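Local structure of beta-galactosidase/beta-glucuronidase (Faecalibacterium prausnitzii L2-6, 6MVF) at residues N55-D58 with G59-N63; D125-D129 with G130-L134; E508-A511 with L512-Y516; V532-M535 with F536-C540; D566-Y569 with V570-Y574. The protein binds flavin mononucleotide and acts as a family 2 glycoside hydrolase, a beta-glucuronidase that would release glucuronic acid from its conjugates. All blocks are in the same frame, centred on the assembly; numbering follows the deposited sequence. Where two conformers were deposited one is given.

The five contacts follow one another along the chain without overlap. Interactions 1 and 2 lie in the family 2 sugar-binding region, with centres 36 Å apart: one in the loop between strands 46-48 and 70-78, the other at the start of strand 131-139. Interactions 3, 4 and 5 belong to the TIM-barrel region. Helices 507-522 and 566-575 carry interactions 3 and 5, whose centres are 10 Å apart, and both touch interaction 4, where the chain leaves barrel strand 529-532. Interaction 1 meets interaction 4 through M60 and G539, so the sugar-binding region and the barrel are joined there. Interaction 2 stands apart, its centre 59 Å from that of interaction 3.

Interaction 1. Residues N55-D58 with G59-N63; sequences NAVD and GMDGN
Two backbone bonds bend residues 55-60 into consecutive turns: G59 N donates to N55 O at 3.0 Å with an N-H...O angle of 139°, and M60 N donates to V57 O at 3.0 Å, in each case from above the carbonyl plane. The side chain of N55 spans the same bend: its ND2 donates to D58 OD1 at 3.1 Å, on the syn lone pair of that oxygen, and also to L67 O. The other oxygen, D58 OD2, makes a salt bridge to R43 and accepts from L67 N, while N55 OD1 accepts from G157 N. The bend belongs to the loop joining strands 46-48 and 70-78 in the family 2 sugar-binding domain, and its second half contains an Asx turn: D61 OD1 receives N63 N at 3.2 Å from above the carboxylate plane. N63 ND2 reaches the same oxygen at 3.0 Å, nearly straight at 173° and on the syn lone pair; this amide nitrogen also donates to S65 O. A chi1 of 59° turns the carboxylate of D61 back over D58, with OD1 3.4 Å from D58 CA. Water 1 bridges the two halves, donating to D58 O at 2.9 Å and accepting from G62 N.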
# COMPACT_ATOMS: atom_id res chain seq x y z
N ASN A 55 -15.20 17.43 -24.13
CA ASN A 55 -16.65 17.28 -24.06
C ASN A 55 -17.12 16.69 -22.74
O ASN A 55 -18.26 16.23 -22.65
CB ASN A 55 -17.17 16.42 -25.22
CG ASN A 55 -16.89 17.02 -26.59
OD1 ASN A 55 -16.36 16.35 -27.50
ND2 ASN A 55 -17.22 18.29 -26.75
N ALA A 56 -16.26 16.69 -21.71
CA ALA A 56 -16.59 16.00 -20.46
C ALA A 56 -17.84 16.56 -19.80
O ALA A 56 -18.55 15.83 -19.10
CB ALA A 56 -15.42 16.10 -19.48
N VAL A 57 -18.12 17.84 -19.99
CA VAL A 57 -19.32 18.46 -19.44
C VAL A 57 -20.37 18.72 -20.53
O VAL A 57 -21.51 18.28 -20.41
CB VAL A 57 -18.98 19.74 -18.66
CG1 VAL A 57 -20.24 20.40 -18.13
CG2 VAL A 57 -18.04 19.39 -17.52
N ASP A 58 -19.99 19.41 -21.62
CA ASP A 58 -21.05 19.79 -22.56
C ASP A 58 -21.60 18.58 -23.32
O ASP A 58 -22.72 18.64 -23.84
CB ASP A 58 -20.57 20.90 -23.52
CG ASP A 58 -19.48 20.45 -24.50
OD1 ASP A 58 -18.97 19.31 -24.38
OD2 ASP A 58 -19.13 21.26 -25.40
N GLY A 59 -20.85 17.47 -23.36
CA GLY A 59 -21.30 16.22 -23.95
C GLY A 59 -22.40 15.52 -23.18
O GLY A 59 -22.93 14.51 -23.67
N MET A 60 -22.77 16.04 -21.99
CA MET A 60 -23.83 15.41 -21.21
C MET A 60 -24.60 16.35 -20.28
O MET A 60 -25.37 15.87 -19.43
CB MET A 60 -23.24 14.24 -20.40
CG MET A 60 -22.44 14.61 -19.16
SD MET A 60 -21.85 13.10 -18.37
CE MET A 60 -20.45 12.68 -19.39
N ASP A 61 -24.45 17.67 -20.40
CA ASP A 61 -25.18 18.56 -19.49
C ASP A 61 -26.51 19.02 -20.06
O ASP A 61 -27.27 19.70 -19.36
CB ASP A 61 -24.32 19.78 -19.11
CG ASP A 61 -23.89 20.59 -20.32
OD1 ASP A 61 -24.21 20.17 -21.45
OD2 ASP A 61 -23.24 21.65 -20.13
N GLY A 62 -26.82 18.66 -21.30
CA GLY A 62 -28.09 19.05 -21.89
C GLY A 62 -28.18 20.51 -22.30
O GLY A 62 -29.28 21.08 -22.32
N ASN A 63 -27.05 21.14 -22.64
CA ASN A 63 -27.11 22.51 -23.14
C ASN A 63 -27.73 22.58 -24.52
O ASN A 63 -28.31 23.60 -24.89
CB ASN A 63 -25.71 23.14 -23.15
CG ASN A 63 -24.87 22.64 -24.30
OD1 ASN A 63 -24.92 23.19 -25.40
ND2 ASN A 63 -24.09 21.59 -24.05
O HOH W 1 -25.42 17.69 -23.24

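Interaction 2. Residues D125-D129 with G130-L134; sequences DLCRD and GDNEL
The amide oxygen of N132 is held by two donors, R128 N within the turn and N105 ND2 from a neighbouring loop. R128 N approaches N132 OD1 at 2.8 Å, on a lone pair in the carbonyl plane, with an N-H...O angle of 168°. The amide nitrogen faces the same residue: N132 ND2 donates to R128 O at 2.8 Å, and this oxygen lies close to the plane of the amide. The flat end of N132 therefore engages both backbone polar groups of R128 in a two-bond ring, and its rotation is fixed from both ends. With chi1 at -64°, CG lies anti to the carbonyl carbon of N132, and the amide reaches back across the turn.

R128 returns the contact with its side chain. A bend at chi2 carries the guanidinium past N132, where R128 NE donates to D131 O at 3.0 Å and 173°; the carbonyl oxygen sits at the guanidinium edge, in its plane. Since R128 also touches a crystal neighbour, its outer end may owe part of its position to the lattice. The carboxylate of D131 pairs instead with K78. Between the two sides the chain reverses through G130, whose phi is positive. The arrangement is a chain reversal bridged by an asparagine side chain, leading into strand 131-139, an inner strand of the six-stranded antiparallel sheet of the family 2 sugar-binding domain.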
# COMPACT_ATOMS: atom_id res chain seq x y z
N ASP A 125 13.83 9.09 -35.44
CA ASP A 125 14.55 10.05 -36.26
C ASP A 125 14.02 11.48 -36.14
O ASP A 125 14.69 12.41 -36.61
CB ASP A 125 14.51 9.59 -37.72
CG ASP A 125 15.17 8.21 -37.92
OD1 ASP A 125 16.25 7.95 -37.32
OD2 ASP A 125 14.59 7.38 -38.66
N LEU A 126 12.86 11.70 -35.52
CA LEU A 126 12.40 13.05 -35.23
C LEU A 126 12.85 13.53 -33.85
O LEU A 126 12.47 14.63 -33.43
CB LEU A 126 10.88 13.12 -35.35
CG LEU A 126 10.35 12.29 -36.52
CD1 LEU A 126 8.81 12.25 -36.56
CD2 LEU A 126 10.92 12.78 -37.85
N CYS A 127 13.66 12.75 -33.15
CA CYS A 127 14.05 13.03 -31.77
C CYS A 127 15.45 13.61 -31.71
O CYS A 127 16.36 13.16 -32.41
CB CYS A 127 14.00 11.76 -30.92
SG CYS A 127 12.35 11.19 -30.48
N ARG A 128 15.61 14.62 -30.86
CA ARG A 128 16.91 15.15 -30.47
C ARG A 128 17.11 14.90 -28.98
O ARG A 128 16.16 14.65 -28.24
CB ARG A 128 17.00 16.64 -30.79
CG ARG A 128 16.12 17.48 -29.92
CD ARG A 128 15.40 18.54 -30.72
NE ARG A 128 14.55 19.32 -29.84
CZ ARG A 128 13.87 20.41 -30.19
NH1 ARG A 128 13.91 20.85 -31.44
NH2 ARG A 128 13.14 21.04 -29.28
N ASP A 129 18.36 14.95 -28.55
CA ASP A 129 18.64 14.84 -27.13
C ASP A 129 18.02 16.00 -26.37
O ASP A 129 17.76 17.08 -26.91
CB ASP A 129 20.15 14.79 -26.89
CG ASP A 129 20.84 13.79 -27.79
OD1 ASP A 129 20.19 13.37 -28.78
OD2 ASP A 129 22.00 13.43 -27.51
N GLY A 130 17.76 15.77 -25.08
CA GLY A 130 17.11 16.77 -24.27
C GLY A 130 15.65 16.92 -24.64
O GLY A 130 14.99 15.98 -25.11
N ASP A 131 15.14 18.13 -24.44
CA ASP A 131 13.72 18.38 -24.64
C ASP A 131 13.33 18.20 -26.10
O ASP A 131 14.10 18.53 -27.01
CB ASP A 131 13.37 19.78 -24.16
CG ASP A 131 13.37 19.90 -22.64
OD1 ASP A 131 13.50 18.86 -21.96
OD2 ASP A 131 13.23 21.04 -22.13
N ASN A 132 12.15 17.63 -26.32
CA ASN A 132 11.50 17.58 -27.62
C ASN A 132 10.08 18.11 -27.44
O ASN A 132 9.59 18.22 -26.31
CB ASN A 132 11.48 16.15 -28.20
CG ASN A 132 12.87 15.61 -28.47
OD1 ASN A 132 13.27 15.43 -29.63
ND2 ASN A 132 13.62 15.34 -27.41
N GLU A 133 9.41 18.44 -28.54
CA GLU A 133 8.01 18.86 -28.49
C GLU A 133 7.12 17.84 -29.20
O GLU A 133 7.40 17.42 -30.32
CB GLU A 133 7.82 20.25 -29.11
CG GLU A 133 7.71 21.36 -28.04
CD GLU A 133 6.29 21.49 -27.44
OE1 GLU A 133 5.29 21.36 -28.19
OE2 GLU A 133 6.18 21.74 -26.21
N LEU A 134 6.05 17.45 -28.51
CA LEU A 134 5.06 16.51 -29.02
C LEU A 134 3.74 17.24 -29.24
O LEU A 134 3.22 17.89 -28.31
CB LEU A 134 4.88 15.35 -28.03
CG LEU A 134 3.82 14.27 -28.26
CD1 LEU A 134 4.05 13.61 -29.58
CD2 LEU A 134 3.86 13.22 -27.13

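Interaction 3. Residues E508-A511 with L512-Y516; sequences EYQA and LYHEY
Helix 507-522 of the TIM-barrel region contains the whole contact, and its i to i+4 ladder supplies the polar bonds: L512 N to E508 O, Y513 N to Y509 O, H514 N to Q510 O and E515 N to A511 O, with N-H...O angles between 156° and 164°. Side chains follow the same spacing. H514 lays its ring beside the preceding turn, with CD2 3.4 Å from Q510 O and 3.9 Å from Q510 CG; the side-chain amide of Q510 and the imidazole of H514 are turned 59° from each other. The H514 ring also meets its neighbour in sequence: Y513 CD1 lies over the centre of one face, 3.6 Å above the plane. In the next residue, E515, CG lies beside A511 O, placed there by a first torsion that keeps it anti to the carbonyl carbon of E515. Its carboxylate is directed to other groups, OE2 accepting from Y601 OH and forming a salt bridge with K599. Q510 NE2 donates to the carbonyls of C489 and G555. H514 ND1 is hydrogen-bonded to Y571 OH, so one side of the helix meets helix 566-575, while A511 and L512 lie against strand 596-602.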
# COMPACT_ATOMS: atom_id res chain seq x y z
N GLU A 508 -41.26 2.92 -11.63
CA GLU A 508 -42.12 1.76 -11.53
C GLU A 508 -42.36 1.13 -12.89
O GLU A 508 -42.43 -0.09 -13.01
CB GLU A 508 -43.46 2.15 -10.88
CG GLU A 508 -43.40 2.43 -9.37
CD GLU A 508 -42.66 3.73 -9.00
OE1 GLU A 508 -42.69 4.67 -9.82
OE2 GLU A 508 -42.03 3.80 -7.90
N TYR A 509 -42.48 1.94 -13.94
CA TYR A 509 -42.81 1.34 -15.23
C TYR A 509 -41.60 0.63 -15.82
O TYR A 509 -41.75 -0.42 -16.46
CB TYR A 509 -43.33 2.39 -16.22
CG TYR A 509 -43.72 1.76 -17.54
CD1 TYR A 509 -44.94 1.11 -17.70
CD2 TYR A 509 -42.84 1.77 -18.62
CE1 TYR A 509 -45.28 0.49 -18.90
CE2 TYR A 509 -43.16 1.15 -19.81
CZ TYR A 509 -44.38 0.52 -19.96
OH TYR A 509 -44.69 -0.07 -21.16
N GLN A 510 -40.42 1.17 -15.60
CA GLN A 510 -39.22 0.49 -16.05
C GLN A 510 -39.03 -0.83 -15.33
O GLN A 510 -38.55 -1.80 -15.93
CB GLN A 510 -38.02 1.39 -15.86
CG GLN A 510 -36.75 0.91 -16.53
CD GLN A 510 -35.49 1.48 -15.85
OE1 GLN A 510 -35.47 1.65 -14.63
NE2 GLN A 510 -34.46 1.79 -16.64
N ALA A 511 -39.44 -0.91 -14.06
CA ALA A 511 -39.35 -2.17 -13.32
C ALA A 511 -40.34 -3.20 -13.86
O ALA A 511 -40.00 -4.39 -13.94
CB ALA A 511 -39.57 -1.95 -11.82
N LEU A 512 -41.55 -2.77 -14.23
CA LEU A 512 -42.53 -3.68 -14.83
C LEU A 512 -42.03 -4.22 -16.17
O LEU A 512 -42.20 -5.40 -16.47
CB LEU A 512 -43.87 -2.97 -15.04
CG LEU A 512 -44.75 -2.68 -13.83
CD1 LEU A 512 -45.93 -1.80 -14.24
CD2 LEU A 512 -45.24 -3.96 -13.17
N TYR A 513 -41.43 -3.36 -16.99
CA TYR A 513 -40.86 -3.79 -18.25
C TYR A 513 -39.82 -4.90 -18.04
O TYR A 513 -39.85 -5.94 -18.72
CB TYR A 513 -40.26 -2.58 -18.97
CG TYR A 513 -39.49 -2.91 -20.22
CD1 TYR A 513 -38.15 -3.29 -20.15
CD2 TYR A 513 -40.10 -2.86 -21.48
CE1 TYR A 513 -37.45 -3.62 -21.29
CE2 TYR A 513 -39.40 -3.18 -22.63
CZ TYR A 513 -38.07 -3.56 -22.52
OH TYR A 513 -37.35 -3.87 -23.64
N HIS A 514 -38.90 -4.69 -17.08
CA HIS A 514 -37.83 -5.66 -16.87
C HIS A 514 -38.28 -6.87 -16.05
O HIS A 514 -37.70 -7.95 -16.20
CB HIS A 514 -36.63 -4.98 -16.23
CG HIS A 514 -35.86 -4.14 -17.18
ND1 HIS A 514 -35.24 -4.65 -18.30
CD2 HIS A 514 -35.61 -2.81 -17.19
CE1 HIS A 514 -34.62 -3.68 -18.95
NE2 HIS A 514 -34.83 -2.55 -18.30
N GLU A 515 -39.30 -6.72 -15.20
CA GLU A 515 -39.93 -7.89 -14.61
C GLU A 515 -40.36 -8.88 -15.69
O GLU A 515 -40.10 -10.09 -15.59
CB GLU A 515 -41.13 -7.48 -13.75
CG GLU A 515 -40.74 -6.94 -12.38
CD GLU A 515 -41.91 -6.27 -11.63
OE1 GLU A 515 -43.10 -6.57 -11.91
OE2 GLU A 515 -41.63 -5.43 -10.76
N TYR A 516 -41.00 -8.38 -16.76
CA TYR A 516 -41.45 -9.27 -17.83
C TYR A 516 -40.26 -9.85 -18.59
O TYR A 516 -40.23 -11.06 -18.86
CB TYR A 516 -42.41 -8.53 -18.77
CG TYR A 516 -42.87 -9.33 -19.98
CD1 TYR A 516 -42.03 -9.50 -21.08
CD2 TYR A 516 -44.14 -9.90 -20.02
CE1 TYR A 516 -42.44 -10.22 -22.20
CE2 TYR A 516 -44.57 -10.62 -21.14
CZ TYR A 516 -43.70 -10.78 -22.22
OH TYR A 516 -44.07 -11.49 -23.34

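Interaction 4. Residues V532-M535 with F536-C540; sequences VWNM and FDFGC
A cis peptide bond joins W533 to N534, just before the side chains of both turn to meet F538. It occurs where the chain leaves 529-532, the eighth parallel strand of the TIM barrel, and a non-proline cis peptide after a tryptophan at this point is a known feature of the glycosidase clan to which family 2 belongs. In those relatives the tryptophan lines the active-site end of the barrel; the contacts of W533 with H302, H336 and E486 are consistent with the same placement here.

The six-membered ring of W533 and the ring of F538 meet obliquely, their centroids 5.4 Å apart and their planes at 82°, with W533 CZ2 and F538 CZ in contact. N534 lies beside them: its ND2 stands 3.5 Å above the W533 ring plane, displaced toward the rim, and its CB is 3.9 Å from F538 CE1. The opposite end of the amide holds the backbone. F536 N donates to N534 OD1 at 3.2 Å, in the carbonyl plane and on a lone pair, in a nearly straight bond. CG of N534 lies anti to its own N, chi1 -178°, which carries OD1 forward to the amide two residues on.

M535 turns to another side, toward I323 and L327 of helix 314-327, and crosses the ring of F536, which also makes a cation-pi contact with R561. The closest part is a CH-pi contact: M535 CG sits 3.6 Å from the centroid of the F536 ring, 14° off the ring normal, with M535 SD farther out above the face.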
# COMPACT_ATOMS: atom_id res chain seq x y z
N VAL A 532 -29.44 -6.15 -21.62
CA VAL A 532 -30.16 -4.94 -21.24
C VAL A 532 -29.48 -3.72 -21.83
O VAL A 532 -28.27 -3.49 -21.63
CB VAL A 532 -30.22 -4.81 -19.71
CG1 VAL A 532 -30.77 -3.42 -19.31
CG2 VAL A 532 -31.02 -5.94 -19.13
N TRP A 533 -30.24 -2.91 -22.55
CA TRP A 533 -29.82 -1.55 -22.85
C TRP A 533 -30.44 -0.68 -21.76
O TRP A 533 -31.66 -0.57 -21.68
CB TRP A 533 -30.27 -1.13 -24.24
CG TRP A 533 -29.60 0.13 -24.73
CD1 TRP A 533 -30.14 1.39 -24.75
CD2 TRP A 533 -28.28 0.25 -25.25
NE1 TRP A 533 -29.23 2.28 -25.26
CE2 TRP A 533 -28.08 1.61 -25.57
CE3 TRP A 533 -27.25 -0.66 -25.50
CZ2 TRP A 533 -26.89 2.08 -26.11
CZ3 TRP A 533 -26.08 -0.19 -26.04
CH2 TRP A 533 -25.91 1.17 -26.35
N ASN A 534 -29.61 -0.14 -20.87
CA ASN A 534 -28.15 -0.26 -20.82
C ASN A 534 -27.84 -0.43 -19.31
O ASN A 534 -28.73 -0.25 -18.48
CB ASN A 534 -27.49 0.99 -21.46
CG ASN A 534 -25.97 0.93 -21.50
OD1 ASN A 534 -25.30 1.13 -20.49
ND2 ASN A 534 -25.41 0.72 -22.69
N MET A 535 -26.60 -0.80 -18.94
CA MET A 535 -26.28 -0.95 -17.52
C MET A 535 -26.40 0.37 -16.79
O MET A 535 -26.94 0.43 -15.67
CB MET A 535 -24.85 -1.50 -17.33
CG MET A 535 -24.48 -1.75 -15.89
SD MET A 535 -25.45 -3.04 -15.04
CE MET A 535 -24.91 -2.83 -13.35
N PHE A 536 -25.87 1.44 -17.39
CA PHE A 536 -25.84 2.76 -16.79
C PHE A 536 -26.49 3.74 -17.75
O PHE A 536 -26.32 3.61 -18.97
CB PHE A 536 -24.40 3.23 -16.52
CG PHE A 536 -23.57 2.26 -15.78
CD1 PHE A 536 -23.75 2.07 -14.40
CD2 PHE A 536 -22.60 1.52 -16.43
CE1 PHE A 536 -22.98 1.16 -13.70
CE2 PHE A 536 -21.81 0.59 -15.73
CZ PHE A 536 -22.00 0.40 -14.37
N ASP A 537 -27.24 4.70 -17.20
CA ASP A 537 -27.50 5.94 -17.92
C ASP A 537 -26.19 6.42 -18.57
O ASP A 537 -25.10 6.24 -18.02
CB ASP A 537 -28.03 7.01 -16.97
CG ASP A 537 -29.24 6.55 -16.11
OD1 ASP A 537 -30.09 5.75 -16.57
OD2 ASP A 537 -29.36 7.02 -14.96
N PHE A 538 -26.29 7.00 -19.77
CA PHE A 538 -25.08 7.47 -20.45
C PHE A 538 -25.41 8.77 -21.17
O PHE A 538 -26.59 9.13 -21.33
CB PHE A 538 -24.51 6.39 -21.40
CG PHE A 538 -25.48 5.94 -22.49
CD1 PHE A 538 -26.38 4.92 -22.26
CD2 PHE A 538 -25.47 6.52 -23.74
CE1 PHE A 538 -27.25 4.50 -23.24
CE2 PHE A 538 -26.32 6.09 -24.73
CZ PHE A 538 -27.22 5.08 -24.48
N GLY A 539 -24.38 9.48 -21.62
CA GLY A 539 -24.55 10.81 -22.18
C GLY A 539 -24.90 10.83 -23.67
O GLY A 539 -24.23 10.20 -24.49
N CYS A 540 -25.98 11.53 -24.01
CA CYS A 540 -26.30 11.82 -25.41
C CYS A 540 -26.76 13.26 -25.52
O CYS A 540 -27.90 13.58 -25.16
CB CYS A 540 -27.35 10.88 -26.01
SG CYS A 540 -27.40 11.06 -27.85

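Interaction 5. Residues D566-Y569 with V570-Y574; sequences DSFY and VYQAY
The amide of Q572 lies against two aromatic rings of the preceding turn, F568 and Y569. Its oxygen approaches one of them, Q572 OE1 being 3.4 Å from Y569 CD1, and its nitrogen the other, Q572 NE2 being 3.9 Å from F568 CE1. In both cases the flat groups are steeply turned, the amide plane making 68° with the Y569 ring and 70° with the F568 ring. Q572 and Y569 run side by side in the same direction; with CG anti to the backbone N (chi1 -164°) and an extended chain, Q572 reaches back along the helix far enough to do so. The rings themselves are set against each other edge on face, for F568 CD1 lies over the centre of the Y569 ring, 3.6 Å above its plane.

What positions these groups is partly the backbone. Q572 N donates to F568 O at 2.9 Å, and A573 N to Y569 O at 3.0 Å, whereas the bonds of V570 N to D566 O and Y571 N to S567 O are weak. Beyond the helix, Q572 NE2 donates to E326 O and the Y569 ring stacks on H582, while Y571 OH, besides its bond to H514 of helix 507-522, is hydrogen-bonded to Y487 OH. Helix 566-575 thus sits between three neighbours: helix 314-327 at F568, helix 507-522 at S567 and Y574, and strand 596-602 at Y569 and V570.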
# COMPACT_ATOMS: atom_id res chain seq x y z
N ASP A 566 -34.66 0.35 -9.27
CA ASP A 566 -35.37 -0.86 -8.86
C ASP A 566 -35.24 -1.96 -9.92
O ASP A 566 -35.28 -3.15 -9.58
CB ASP A 566 -36.84 -0.53 -8.55
CG ASP A 566 -37.03 0.18 -7.18
OD1 ASP A 566 -36.08 0.24 -6.33
OD2 ASP A 566 -38.15 0.68 -6.95
N SER A 567 -35.05 -1.58 -11.18
CA SER A 567 -34.83 -2.55 -12.25
C SER A 567 -33.58 -3.37 -12.01
O SER A 567 -33.51 -4.53 -12.44
CB SER A 567 -34.70 -1.85 -13.61
OG SER A 567 -35.96 -1.41 -14.07
N PHE A 568 -32.56 -2.76 -11.40
CA PHE A 568 -31.34 -3.47 -11.08
C PHE A 568 -31.62 -4.69 -10.22
O PHE A 568 -31.11 -5.79 -10.49
CB PHE A 568 -30.38 -2.50 -10.39
CG PHE A 568 -29.18 -3.14 -9.76
CD1 PHE A 568 -29.27 -3.71 -8.49
CD2 PHE A 568 -27.96 -3.14 -10.43
CE1 PHE A 568 -28.16 -4.29 -7.92
CE2 PHE A 568 -26.84 -3.71 -9.85
CZ PHE A 568 -26.93 -4.29 -8.60
N TYR A 569 -32.47 -4.54 -9.19
CA TYR A 569 -32.73 -5.62 -8.24
C TYR A 569 -33.66 -6.68 -8.80
O TYR A 569 -33.64 -7.81 -8.30
CB TYR A 569 -33.31 -5.04 -6.94
CG TYR A 569 -32.32 -4.16 -6.21
CD1 TYR A 569 -31.35 -4.71 -5.37
CD2 TYR A 569 -32.32 -2.78 -6.38
CE1 TYR A 569 -30.42 -3.91 -4.70
CE2 TYR A 569 -31.38 -1.96 -5.73
CZ TYR A 569 -30.45 -2.54 -4.89
OH TYR A 569 -29.53 -1.74 -4.26
N VAL A 570 -34.46 -6.36 -9.83
CA VAL A 570 -35.12 -7.41 -10.59
C VAL A 570 -34.09 -8.40 -11.13
O VAL A 570 -34.17 -9.61 -10.88
CB VAL A 570 -35.94 -6.81 -11.75
CG1 VAL A 570 -36.39 -7.92 -12.72
CG2 VAL A 570 -37.14 -5.99 -11.22
N TYR A 571 -33.10 -7.90 -11.87
CA TYR A 571 -32.10 -8.78 -12.45
C TYR A 571 -31.25 -9.44 -11.38
O TYR A 571 -30.91 -10.62 -11.51
CB TYR A 571 -31.23 -8.00 -13.44
CG TYR A 571 -32.03 -7.78 -14.67
CD1 TYR A 571 -32.49 -8.85 -15.40
CD2 TYR A 571 -32.43 -6.52 -15.04
CE1 TYR A 571 -33.26 -8.67 -16.50
CE2 TYR A 571 -33.20 -6.32 -16.16
CZ TYR A 571 -33.61 -7.40 -16.89
OH TYR A 571 -34.39 -7.21 -18.01
N GLN A 572 -30.93 -8.72 -10.31
CA GLN A 572 -30.15 -9.32 -9.24
C GLN A 572 -30.87 -10.53 -8.66
O GLN A 572 -30.26 -11.59 -8.48
CB GLN A 572 -29.83 -8.31 -8.15
CG GLN A 572 -28.71 -8.81 -7.26
CD GLN A 572 -28.27 -7.80 -6.23
OE1 GLN A 572 -29.10 -7.26 -5.48
NE2 GLN A 572 -26.96 -7.55 -6.17
N ALA A 573 -32.16 -10.39 -8.38
CA ALA A 573 -32.93 -11.54 -7.91
C ALA A 573 -33.00 -12.66 -8.96
O ALA A 573 -33.01 -13.85 -8.61
CB ALA A 573 -34.34 -11.10 -7.48
N TYR A 574 -33.03 -12.33 -10.26
CA TYR A 574 -33.15 -13.37 -11.27
C TYR A 574 -31.82 -14.03 -11.61
O TYR A 574 -31.82 -15.16 -12.09
CB TYR A 574 -33.76 -12.81 -12.55
CG TYR A 574 -35.27 -12.95 -12.66
CD1 TYR A 574 -36.14 -11.99 -12.12
CD2 TYR A 574 -35.83 -14.05 -13.31
CE1 TYR A 574 -37.52 -12.13 -12.22
CE2 TYR A 574 -37.20 -14.20 -13.40
CZ TYR A 574 -38.04 -13.24 -12.87
OH TYR A 574 -39.40 -13.41 -12.98